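Local coordinates for ABC-type transport system, sugar-family extracellular solute-binding protein (Peptoclostridium difficile 630, PDB 6HNI), which binds tyrosine, probably as the lipoprotein substrate-binding component of an ABC-type transporter, and has adhesive properties, at residues K186-G191 and V206-V211; Q64-Q67 and T72-S75; I26-L31 and A39-F44; Q200-L205 and D210-P215. The protein carries 1 engineered substitution. One frame throughout, in Å; residues are numbered along the deposited sequence.

Contact 1 of 4, residues K186-G191 and V206-V211; sequences KVVEKG and VGKIDV
Val188 packs on Lys208 and Ile209 in a small, mostly apolar contact at the outer end of the second lobe, between the edge strand 186-192 and the loop that follows helix 198-205. These elements belong to a beta-alpha-beta crossover: the chain leaves strand 186-192, runs through the helix and re-enters the parallel sheet as strand 211-214, with strand 157-163 lying between the two. The evidence for packing is aliphatic contact, over a summed buried area of 134 Å². The branch-point carbon Val188 CB lies 4.0 Å from Ile209 CG2. The two branches of Val188 divide the work: CG1, anti to the backbone N (chi1 -180°), meets the end of the Lys208 side chain, while CG2, beside the backbone N, lies by the Lys208 carbonyl O and 4.2 Å from Ile209 CG2. Lys208 passes Val188 at about a right angle, its chain bent at chi3 (68°), with the methylene CE 4.1 Å from Val188 CG1. Helix residue Leu205 also touches Val188, whereas on the other face of the strand Glu189 makes a salt bridge with Lys177 of helix 167-183. Asp210 OD2 accepts hydrogen bonds from the backbone N of both Lys156 and Thr157, tying the end of the loop to the start of the inner strand 157-163. A water donates to Lys208 O over 2.7 Å; its link to Lys186 NZ is weak and doubtful, resting on one of two conformers. At the exposed margin, Lys208 NZ itself ends 3.6 Å from Val188 CG1.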
loop_
_atom_site.group_PDB
_atom_site.type_symbol
_atom_site.label_atom_id
_atom_site.label_comp_id
_atom_site.label_asym_id
_atom_site.label_seq_id
_atom_site.Cartn_x
_atom_site.Cartn_y
_atom_site.Cartn_z
ATOM N N LYS A 186 7.534 14.495 18.504
ATOM C CA LYS A 186 6.546 13.766 19.300
ATOM C C LYS A 186 5.578 13.049 18.346
ATOM O O LYS A 186 5.221 13.598 17.315
ATOM C CB LYS A 186 5.757 14.767 20.151
ATOM C CG LYS A 186 4.708 14.145 21.052
ATOM C CD LYS A 186 4.352 15.145 22.152
ATOM C CE LYS A 186 3.332 14.590 23.112
ATOM N NZ LYS A 186 1.985 14.760 22.523
ATOM N N VAL A 187 5.145 11.847 18.689
ATOM C CA VAL A 187 4.154 11.149 17.873
ATOM C C VAL A 187 2.904 10.952 18.725
ATOM O O VAL A 187 3.002 10.516 19.874
ATOM C CB VAL A 187 4.656 9.764 17.425
ATOM C CG1 VAL A 187 3.588 8.965 16.666
ATOM C CG2 VAL A 187 5.895 9.952 16.598
ATOM N N VAL A 188 1.755 11.274 18.170
ATOM C CA VAL A 188 0.458 10.976 18.786
ATOM C C VAL A 188 -0.254 9.927 17.921
ATOM O O VAL A 188 -0.529 10.181 16.738
ATOM C CB VAL A 188 -0.402 12.244 18.876
ATOM C CG1 VAL A 188 -1.727 11.917 19.523
ATOM C CG2 VAL A 188 0.317 13.324 19.662
ATOM N N GLU A 189 -0.496 8.759 18.504
ATOM C CA GLU A 189 -1.125 7.638 17.822
ATOM C C GLU A 189 -2.610 7.567 18.040
ATOM O O GLU A 189 -3.077 7.834 19.191
ATOM C CB GLU A 189 -0.585 6.304 18.320
ATOM C CG GLU A 189 0.858 6.069 18.094
ATOM C CD GLU A 189 1.288 4.769 18.749
ATOM O OE1 GLU A 189 0.731 3.689 18.435
ATOM O OE2 GLU A 189 2.177 4.827 19.600
ATOM N N LYS A 190 -3.339 7.208 16.993
ATOM C CA LYS A 190 -4.748 6.886 17.129
ATOM C C LYS A 190 -5.010 5.557 16.422
ATOM O O LYS A 190 -5.202 5.487 15.203
ATOM C CB LYS A 190 -5.624 8.013 16.598
ATOM C CG LYS A 190 -7.116 7.820 16.769
ATOM C CD LYS A 190 -7.493 7.754 18.242
ATOM C CE LYS A 190 -9.013 7.729 18.464
ATOM N NZ LYS A 190 -9.410 7.288 19.830
ATOM N N GLY A 191 -4.960 4.488 17.196
ATOM C CA GLY A 191 -5.277 3.173 16.718
ATOM C C GLY A 191 -6.764 2.949 16.626
ATOM O O GLY A 191 -7.484 3.167 17.623
ATOM N N VAL A 206 -7.149 16.693 16.082
ATOM C CA VAL A 206 -7.213 18.178 16.019
ATOM C C VAL A 206 -6.903 18.859 17.352
ATOM O O VAL A 206 -7.502 18.575 18.392
ATOM C CB VAL A 206 -8.612 18.674 15.532
ATOM C CG1 VAL A 206 -8.744 20.203 15.567
ATOM C CG2 VAL A 206 -8.902 18.167 14.131
ATOM N N GLY A 207 -6.020 19.834 17.294
ATOM C CA GLY A 207 -5.591 20.545 18.448
ATOM C C GLY A 207 -4.413 19.870 19.042
ATOM O O GLY A 207 -3.774 20.488 19.873
ATOM N N LYS A 208 -4.101 18.613 18.651
ATOM C CA LYS A 208 -3.028 17.893 19.298
ATOM C C LYS A 208 -1.791 17.670 18.434
ATOM O O LYS A 208 -0.772 17.244 18.956
ATOM C CB LYS A 208 -3.504 16.546 19.786
ATOM C CG LYS A 208 -4.579 16.600 20.857
ATOM C CD LYS A 208 -4.976 15.201 21.259
ATOM C CE LYS A 208 -3.863 14.447 21.990
ATOM N NZ LYS A 208 -4.130 12.984 22.013
ATOM N N ILE A 209 -1.898 17.906 17.125
ATOM C CA ILE A 209 -0.815 17.605 16.162
ATOM C C ILE A 209 -0.578 18.774 15.219
ATOM O O ILE A 209 -1.480 19.624 15.003
ATOM C CB ILE A 209 -1.114 16.313 15.330
ATOM C CG1 ILE A 209 -2.289 16.521 14.339
ATOM C CG2 ILE A 209 -1.319 15.169 16.291
ATOM C CD1 ILE A 209 -2.601 15.308 13.441
ATOM N N ASP A 210 0.628 18.778 14.611
ATOM C CA ASP A 210 0.982 19.781 13.644
ATOM C C ASP A 210 0.817 19.233 12.202
ATOM O O ASP A 210 0.615 20.013 11.258
ATOM C CB ASP A 210 2.429 20.215 13.865
ATOM C CG ASP A 210 2.692 20.811 15.269
ATOM O OD1 ASP A 210 1.822 21.582 15.750
ATOM O OD2 ASP A 210 3.774 20.534 15.870
ATOM N N VAL A 211 0.983 17.910 12.057
ATOM C CA VAL A 211 0.936 17.230 10.747
ATOM C C VAL A 211 0.457 15.804 11.003
ATOM O O VAL A 211 0.706 15.240 12.066
ATOM C CB VAL A 211 2.343 17.271 10.101
ATOM C CG1 VAL A 211 3.321 16.373 10.858
ATOM C CG2 VAL A 211 2.305 16.841 8.618
HETATM O O HOH W 1 -0.251 16.688 21.558
#

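Contact 2 of 4, residues Q64-Q67 and T72-S75; sequences QNAQ and TTQS. With EDO (1,2-ethanediol), chain E.
Ala66 meets Thr72 and Thr73 through methyl groups, and the flat groups lie beside this contact: the amides of Asn65 and Gln67. Above the plane of the Asn65 amide sits the backbone N of Gln67, which donates to Asn65 OD1 over 2.8 Å while standing 47° out of the carbonyl plane, so it does not follow a lone pair. At the nitrogen end, Asn65 ND2 donates to O1 of a 1,2-ethanediol at 3.1 Å. The second hydroxyl of this diol, probably from the crystallisation liquor, is approached by Gln67 NE2 in a weak, long bond, judged in one of the two deposited conformers; Glu33 N is another partner of the diol. The bond of Asn65 OD1 to the backbone N two residues on makes an Asx turn, which bends the chain as strand 59-65 ends and helix 70-82 is about to begin, at the C-terminal edge of the parallel sheet of the first lobe. Ala66 fits against the first turn of that helix. Thr72 CG2, placed anti to its own backbone N by a chi1 of -54°, lies 3.8 Å from Ala66 CA, and the two CB atoms are 4.0 Å apart. From the next residue, Thr73 CG2 touches Ala66 CB at 3.7 Å, while Thr73 OG1 is hydrogen-bonded to Met70 O. Thr72 OG1 pairs with Asp69 OD2 and also accepts from a water at 3.1 Å; the same water donates to Ala66 O, which lies 3.0 Å from it.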
loop_
_atom_site.group_PDB
_atom_site.type_symbol
_atom_site.label_atom_id
_atom_site.label_comp_id
_atom_site.label_asym_id
_atom_site.label_seq_id
_atom_site.Cartn_x
_atom_site.Cartn_y
_atom_site.Cartn_z
ATOM N N GLN A 64 -11.080 -11.280 -8.065
ATOM C CA GLN A 64 -11.983 -11.233 -6.894
ATOM C C GLN A 64 -11.569 -10.117 -5.953
ATOM O O GLN A 64 -10.421 -10.031 -5.516
ATOM C CB GLN A 64 -11.985 -12.552 -6.127
ATOM C CG GLN A 64 -12.439 -13.764 -6.929
ATOM C CD GLN A 64 -13.922 -13.788 -7.195
ATOM O OE1 GLN A 64 -14.699 -13.337 -6.360
ATOM N NE2 GLN A 64 -14.354 -14.414 -8.307
ATOM N N ASN A 65 -12.532 -9.246 -5.671
ATOM C CA ASN A 65 -12.374 -8.096 -4.766
ATOM C C ASN A 65 -13.147 -8.419 -3.480
ATOM O O ASN A 65 -14.322 -8.753 -3.520
ATOM C CB ASN A 65 -12.910 -6.877 -5.469
ATOM C CG ASN A 65 -12.777 -5.575 -4.667
ATOM O OD1 ASN A 65 -12.436 -5.552 -3.491
ATOM N ND2 ASN A 65 -13.080 -4.472 -5.323
ATOM N N ALA A 66 -12.453 -8.320 -2.353
ATOM C CA ALA A 66 -13.077 -8.571 -1.026
ATOM C C ALA A 66 -13.922 -7.416 -0.512
ATOM O O ALA A 66 -14.542 -7.548 0.528
ATOM C CB ALA A 66 -12.044 -8.922 -0.009
ATOM N N GLN A 67 -13.860 -6.275 -1.186
ATOM C CA GLN A 67 -14.554 -5.053 -0.751
ATOM C C GLN A 67 -14.273 -4.688 0.706
ATOM O O GLN A 67 -15.186 -4.237 1.452
ATOM C CB GLN A 67 -16.047 -5.172 -1.041
ATOM C CG GLN A 67 -16.379 -5.266 -2.520
ATOM C CD GLN A 67 -17.872 -5.354 -2.756
ATOM O OE1 GLN A 67 -18.432 -6.436 -2.809
ATOM N NE2 GLN A 67 -18.527 -4.212 -2.849
ATOM N N THR A 72 -14.159 -12.153 3.626
ATOM C CA THR A 72 -14.200 -12.392 2.200
ATOM C C THR A 72 -12.785 -12.603 1.693
ATOM O O THR A 72 -12.598 -13.398 0.730
ATOM C CB THR A 72 -14.924 -11.264 1.465
ATOM O OG1 THR A 72 -16.222 -11.092 2.066
ATOM C CG2 THR A 72 -15.133 -11.585 -0.008
ATOM N N THR A 73 -11.752 -11.997 2.246
ATOM C CA THR A 73 -10.366 -12.343 1.789
ATOM C C THR A 73 -10.132 -13.817 2.007
ATOM O O THR A 73 -9.400 -14.486 1.188
ATOM C CB THR A 73 -9.225 -11.545 2.501
ATOM O OG1 THR A 73 -9.136 -11.894 3.876
ATOM C CG2 THR A 73 -9.413 -10.082 2.343
ATOM N N GLN A 74 -10.695 -14.387 3.058
ATOM C CA GLN A 74 -10.473 -15.789 3.382
ATOM C C GLN A 74 -11.317 -16.703 2.510
ATOM O O GLN A 74 -10.788 -17.736 2.040
ATOM C CB GLN A 74 -10.792 -16.028 4.858
ATOM C CG GLN A 74 -9.868 -15.220 5.774
ATOM C CD GLN A 74 -8.526 -15.845 6.030
ATOM O OE1 GLN A 74 -8.267 -17.013 5.727
ATOM N NE2 GLN A 74 -7.621 -15.051 6.623
ATOM N N SER A 75 -12.560 -16.361 2.234
ATOM C CA SER A 75 -13.394 -17.191 1.338
ATOM C C SER A 75 -12.874 -17.132 -0.080
ATOM O O SER A 75 -12.948 -18.177 -0.760
ATOM C CB SER A 75 -14.862 -16.787 1.389
ATOM O OG SER A 75 -15.099 -15.449 1.025
HETATM C C1 EDO E . -14.834 -1.142 -3.136
HETATM O O1 EDO E . -13.770 -2.047 -3.566
HETATM C C2 EDO E . -15.233 -1.306 -1.663
HETATM O O2 EDO E . -16.598 -1.680 -1.466
HETATM O O HOH W 2 -17.362 -8.699 0.528
#

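Contact 3 of 4, residues I26-L31 and A39-F44; sequences IGITQL and ATRTGF. With EDO (1,2-ethanediol), chain C.
Gln30 and Arg41 run across each other at about a right angle, and their amide and guanidinium planes are 87° apart. The touch is made not by the charged end but by the aliphatic part of the arginine: Gln30 OE1 lies 3.8 Å from Arg41 CB. A water joins the polar ends, donating to Gln30 OE1 at 2.7 Å and accepting from Arg41 NH2 at 3.0 Å. Gln30 NE2 is held separately by Asp38 OD1 and Val32 O, which fixes how the amide is turned. The guanidinium also grips a 1,2-ethanediol, probably from the crystallisation liquor, with Arg41 NH2 to O1 at 3.0 Å and Arg41 NH1 to O2 at 3.3 Å; both that O1 and the water lie at the guanidinium edge, in its plane. Phe63 makes a cation-pi contact with Arg41. The backbone framework is a beta-alpha-beta unit, strand 24-30, helix 35-50 and strand 59-65, in which segments 26-30 and 39-44 run nearly antiparallel (162°). Deeper in the layer, Phe44 has CG anti to its backbone N (chi1 177°), which sends the ring towards the strand. Ile26 CG2 comes to the ring edge, 4.5 Å from Phe44 CE2. Ile28 CD1 approaches obliquely, 4.3 Å from Phe44 CD2, and also touches Arg41 CG. Phe44 further stacks with Phe89 of strand 87-91.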
loop_
_atom_site.group_PDB
_atom_site.type_symbol
_atom_site.label_atom_id
_atom_site.label_comp_id
_atom_site.label_asym_id
_atom_site.label_seq_id
_atom_site.Cartn_x
_atom_site.Cartn_y
_atom_site.Cartn_z
ATOM N N ILE A 26 -5.320 -18.304 -13.300
ATOM C CA ILE A 26 -4.739 -17.375 -12.334
ATOM C C ILE A 26 -5.906 -16.788 -11.549
ATOM O O ILE A 26 -6.853 -16.307 -12.092
ATOM C CB ILE A 26 -3.952 -16.246 -13.031
ATOM C CG1 ILE A 26 -2.826 -16.817 -13.928
ATOM C CG2 ILE A 26 -3.484 -15.224 -11.992
ATOM C CD1 ILE A 26 -2.128 -15.719 -14.691
ATOM N N GLY A 27 -5.764 -16.814 -10.227
ATOM C CA GLY A 27 -6.695 -16.084 -9.332
ATOM C C GLY A 27 -6.043 -14.814 -8.829
ATOM O O GLY A 27 -4.896 -14.877 -8.369
ATOM N N ILE A 28 -6.772 -13.691 -8.959
ATOM C CA ILE A 28 -6.283 -12.427 -8.388
ATOM C C ILE A 28 -7.227 -12.093 -7.217
ATOM O O ILE A 28 -8.408 -12.045 -7.395
ATOM C CB ILE A 28 -6.319 -11.285 -9.390
ATOM C CG1 ILE A 28 -5.481 -11.598 -10.667
ATOM C CG2 ILE A 28 -5.845 -9.994 -8.708
ATOM C CD1 ILE A 28 -5.363 -10.468 -11.653
ATOM N N THR A 29 -6.593 -11.945 -6.065
ATOM C CA THR A 29 -7.355 -11.590 -4.813
ATOM C C THR A 29 -6.868 -10.226 -4.365
ATOM O O THR A 29 -5.720 -10.034 -4.015
ATOM C CB THR A 29 -7.219 -12.698 -3.769
ATOM O OG1 THR A 29 -7.883 -12.228 -2.539
ATOM C CG2 THR A 29 -5.838 -13.074 -3.382
ATOM N N GLN A 30 -7.799 -9.271 -4.415
ATOM C CA GLN A 30 -7.503 -7.886 -4.058
ATOM C C GLN A 30 -8.394 -7.458 -2.861
ATOM O O GLN A 30 -9.576 -7.719 -2.870
ATOM C CB GLN A 30 -7.780 -6.975 -5.246
ATOM C CG GLN A 30 -7.392 -5.529 -5.047
ATOM C CD GLN A 30 -7.585 -4.648 -6.270
ATOM O OE1 GLN A 30 -7.331 -5.092 -7.417
ATOM N NE2 GLN A 30 -7.935 -3.380 -6.068
ATOM N N LEU A 31 -7.792 -6.819 -1.861
ATOM C CA LEU A 31 -8.590 -6.479 -0.658
ATOM C C LEU A 31 -9.782 -5.551 -0.932
ATOM O O LEU A 31 -10.901 -5.797 -0.449
ATOM C CB LEU A 31 -7.642 -5.886 0.365
ATOM C CG LEU A 31 -8.296 -5.319 1.644
ATOM C CD1 LEU A 31 -8.968 -6.452 2.367
ATOM C CD2 LEU A 31 -7.196 -4.658 2.433
ATOM N N ALA A 39 -3.731 0.013 -9.087
ATOM C CA ALA A 39 -2.563 0.232 -9.974
ATOM C C ALA A 39 -1.729 -1.038 -10.093
ATOM O O ALA A 39 -1.230 -1.388 -11.213
ATOM C CB ALA A 39 -1.709 1.420 -9.505
ATOM N N THR A 40 -1.568 -1.791 -9.017
ATOM C CA THR A 40 -0.779 -3.020 -9.109
ATOM C C THR A 40 -1.466 -4.018 -10.004
ATOM O O THR A 40 -0.751 -4.742 -10.732
ATOM C CB THR A 40 -0.430 -3.676 -7.770
ATOM O OG1 THR A 40 -1.604 -4.250 -7.182
ATOM C CG2 THR A 40 0.192 -2.697 -6.823
ATOM N N ARG A 41 -2.771 -4.143 -9.938
ATOM C CA ARG A 41 -3.487 -5.087 -10.797
ATOM C C ARG A 41 -3.280 -4.682 -12.258
ATOM O O ARG A 41 -3.022 -5.546 -13.149
ATOM C CB ARG A 41 -4.975 -5.136 -10.410
ATOM C CG ARG A 41 -5.816 -6.230 -11.043
ATOM C CD ARG A 41 -6.332 -5.811 -12.383
ATOM N NE ARG A 41 -7.381 -6.686 -12.920
ATOM C CZ ARG A 41 -8.692 -6.590 -12.693
ATOM N NH1 ARG A 41 -9.542 -7.385 -13.328
ATOM N NH2 ARG A 41 -9.194 -5.674 -11.889
ATOM N N THR A 42 -3.412 -3.394 -12.540
ATOM C CA THR A 42 -3.230 -2.874 -13.897
ATOM C C THR A 42 -1.859 -3.255 -14.451
ATOM O O THR A 42 -1.738 -3.796 -15.592
ATOM C CB THR A 42 -3.431 -1.357 -13.902
ATOM O OG1 THR A 42 -4.806 -1.110 -13.610
ATOM C CG2 THR A 42 -3.104 -0.729 -15.256
ATOM N N GLY A 43 -0.810 -3.001 -13.693
ATOM C CA GLY A 43 0.555 -3.337 -14.122
ATOM C C GLY A 43 0.777 -4.816 -14.307
ATOM O O GLY A 43 1.443 -5.234 -15.307
ATOM N N PHE A 44 0.270 -5.643 -13.407
ATOM C CA PHE A 44 0.458 -7.085 -13.472
ATOM C C PHE A 44 -0.134 -7.612 -14.772
ATOM O O PHE A 44 0.524 -8.394 -15.485
ATOM C CB PHE A 44 -0.241 -7.739 -12.279
ATOM C CG PHE A 44 -0.217 -9.231 -12.215
ATOM C CD1 PHE A 44 0.752 -9.875 -11.518
ATOM C CD2 PHE A 44 -1.280 -9.986 -12.732
ATOM C CE1 PHE A 44 0.773 -11.255 -11.403
ATOM C CE2 PHE A 44 -1.256 -11.381 -12.620
ATOM C CZ PHE A 44 -0.249 -12.007 -11.944
HETATM C C1 EDO C . -13.512 -5.472 -12.686
HETATM O O1 EDO C . -12.166 -5.316 -12.200
HETATM C C2 EDO C . -13.885 -6.952 -12.775
HETATM O O2 EDO C . -12.824 -7.684 -13.424
HETATM O O HOH W 3 -8.168 -3.919 -9.717
#

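Contact 4 of 4, residues Q200-L205 and D210-P215; sequences QGISSL and DVLYVP
Leu205 and Leu212 mark the nearest backbone approach between helix segment 200-205 and strand 211-214, their CA atoms 8.7 Å apart, a separation bridged by side chains alone. Leu212 reaches across with both methyls. Its CG stands anti to the backbone N (chi1 -170°), carrying the isobutyl fork towards the helix, where each branch finds a different partner. Leu212 CD2 meets Ile202 CD1 at 3.9 Å, the two side chains passing at a slant. Leu212 CD1 meets Leu205 CD1, also at 3.9 Å, here at about a right angle. Ile202 does not aim its CB directly at the strand; its chi2 of 59° bends the ethyl branch so that CD1 makes the contact. All three residues are buried, and the two contacts that bury 96 Å² in sum are both between aliphatic methyls. Within the helix, Ser204 N is bonded to Gln200 O at 2.9 Å. Ser204 OG turns back to donate to Gly201 O at 2.8 Å, tilted 28° from the carbonyl plane; the bonds of Leu205 N to Gly201 O and Ile202 O are weak. Helix 198-205 thus packs on one face of the second lobe's parallel sheet beside helix 224-233, whose Ile230 touches Ile202 and whose Val227 touches Leu212, while Leu212 is hydrogen-bonded through its backbone to Pro237, just before the adjoining strand 238-240, and to Ile239 within it.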
loop_
_atom_site.group_PDB
_atom_site.type_symbol
_atom_site.label_atom_id
_atom_site.label_comp_id
_atom_site.label_asym_id
_atom_site.label_seq_id
_atom_site.Cartn_x
_atom_site.Cartn_y
_atom_site.Cartn_z
ATOM N N GLN A 200 -14.234 10.158 14.421
ATOM C CA GLN A 200 -13.830 10.605 15.766
ATOM C C GLN A 200 -12.296 10.517 15.934
ATOM O O GLN A 200 -11.690 11.295 16.665
ATOM C CB GLN A 200 -14.539 9.758 16.792
ATOM C CG GLN A 200 -14.400 10.276 18.202
ATOM C CD GLN A 200 -13.116 9.842 18.843
ATOM O OE1 GLN A 200 -12.524 8.823 18.448
ATOM N NE2 GLN A 200 -12.681 10.604 19.878
ATOM N N GLY A 201 -11.662 9.585 15.211
ATOM C CA GLY A 201 -10.234 9.458 15.294
ATOM C C GLY A 201 -9.488 10.659 14.773
ATOM O O GLY A 201 -8.629 11.202 15.464
ATOM N N ILE A 202 -9.778 11.078 13.537
ATOM C CA ILE A 202 -9.150 12.287 13.017
ATOM C C ILE A 202 -9.581 13.533 13.824
ATOM O O ILE A 202 -8.758 14.383 14.122
ATOM C CB ILE A 202 -9.290 12.471 11.483
ATOM C CG1 ILE A 202 -8.511 13.657 10.915
ATOM C CG2 ILE A 202 -10.733 12.576 11.051
ATOM C CD1 ILE A 202 -7.009 13.639 11.158
ATOM N N SER A 203 -10.841 13.591 14.200
ATOM C CA SER A 203 -11.348 14.740 14.946
ATOM C C SER A 203 -10.620 14.913 16.275
ATOM O O SER A 203 -10.333 16.050 16.681
ATOM C CB SER A 203 -12.842 14.594 15.136
ATOM O OG SER A 203 -13.529 14.577 13.910
ATOM N N SER A 204 -10.279 13.803 16.913
ATOM C CA SER A 204 -9.601 13.788 18.202
ATOM C C SER A 204 -8.136 14.227 18.127
ATOM O O SER A 204 -7.539 14.650 19.155
ATOM C CB SER A 204 -9.675 12.376 18.824
ATOM O OG SER A 204 -8.727 11.471 18.289
ATOM N N LEU A 205 -7.539 14.077 16.949
ATOM C CA LEU A 205 -6.154 14.522 16.700
ATOM C C LEU A 205 -6.045 16.037 16.465
ATOM O O LEU A 205 -4.972 16.610 16.674
ATOM C CB LEU A 205 -5.548 13.731 15.565
ATOM C CG LEU A 205 -5.283 12.269 15.871
ATOM C CD1 LEU A 205 -4.874 11.533 14.581
ATOM C CD2 LEU A 205 -4.209 12.130 16.915
ATOM N N ASP A 210 0.628 18.778 14.611
ATOM C CA ASP A 210 0.982 19.781 13.644
ATOM C C ASP A 210 0.817 19.233 12.202
ATOM O O ASP A 210 0.615 20.013 11.258
ATOM C CB ASP A 210 2.429 20.215 13.865
ATOM C CG ASP A 210 2.692 20.811 15.269
ATOM O OD1 ASP A 210 1.822 21.582 15.750
ATOM O OD2 ASP A 210 3.774 20.534 15.870
ATOM N N VAL A 211 0.983 17.910 12.057
ATOM C CA VAL A 211 0.936 17.230 10.747
ATOM C C VAL A 211 0.457 15.804 11.003
ATOM O O VAL A 211 0.706 15.240 12.066
ATOM C CB VAL A 211 2.343 17.271 10.101
ATOM C CG1 VAL A 211 3.321 16.373 10.858
ATOM C CG2 VAL A 211 2.305 16.841 8.618
ATOM N N LEU A 212 -0.259 15.254 10.016
ATOM C CA LEU A 212 -0.697 13.845 10.021
ATOM C C LEU A 212 0.156 13.068 9.024
ATOM O O LEU A 212 0.346 13.567 7.901
ATOM C CB LEU A 212 -2.106 13.716 9.614
ATOM C CG LEU A 212 -2.718 12.347 9.824
ATOM C CD1 LEU A 212 -2.966 11.973 11.263
ATOM C CD2 LEU A 212 -4.009 12.232 9.038
ATOM N N TYR A 213 0.670 11.944 9.474
ATOM C CA TYR A 213 1.352 10.988 8.536
ATOM C C TYR A 213 0.416 9.816 8.281
ATOM O O TYR A 213 -0.105 9.207 9.219
ATOM C CB TYR A 213 2.648 10.522 9.150
ATOM C CG TYR A 213 3.435 9.568 8.237
ATOM C CD1 TYR A 213 4.177 10.051 7.183
ATOM C CD2 TYR A 213 3.412 8.187 8.415
ATOM C CE1 TYR A 213 4.853 9.157 6.329
ATOM C CE2 TYR A 213 4.113 7.335 7.574
ATOM C CZ TYR A 213 4.845 7.872 6.588
ATOM O OH TYR A 213 5.527 6.967 5.724
ATOM N N VAL A 214 0.227 9.479 7.000
ATOM C CA VAL A 214 -0.612 8.344 6.623
ATOM C C VAL A 214 0.282 7.214 6.115
ATOM O O VAL A 214 0.805 7.292 4.973
ATOM C CB VAL A 214 -1.683 8.758 5.630
ATOM C CG1 VAL A 214 -2.533 7.562 5.194
ATOM C CG2 VAL A 214 -2.570 9.872 6.209
ATOM N N PRO A 215 0.460 6.177 6.905
ATOM C CA PRO A 215 1.207 5.000 6.419
ATOM C C PRO A 215 0.388 4.281 5.348
ATOM O O PRO A 215 -0.711 4.652 5.004
ATOM C CB PRO A 215 1.360 4.121 7.668
ATOM C CG PRO A 215 0.501 4.703 8.700
ATOM C CD PRO A 215 -0.208 5.900 8.203
#

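In the fold
Along the chain contact 3 comes first, then contact 2, while contacts 1 and 4 follow in the second half and both close on the run that holds Asp210 and Val211. Contacts 2 and 3, centres 13 Å apart, both involve the five-stranded parallel sheet, where strands 24-30 and 59-65 are neighbours; contacts 1 and 4, centres 6 Å apart, both involve the four-stranded parallel sheet, whose strands 186-192 and 211-214 are linked by helix 198-205. The pairs lie in different lobes, with contacts 1 and 3 some 34 Å apart between centres. The bound tyrosine, about 10 Å from side chains of contacts 2 and 3 and 12 Å from Leu212, sits between the lobes, as expected of a closed periplasmic-binding-protein fold.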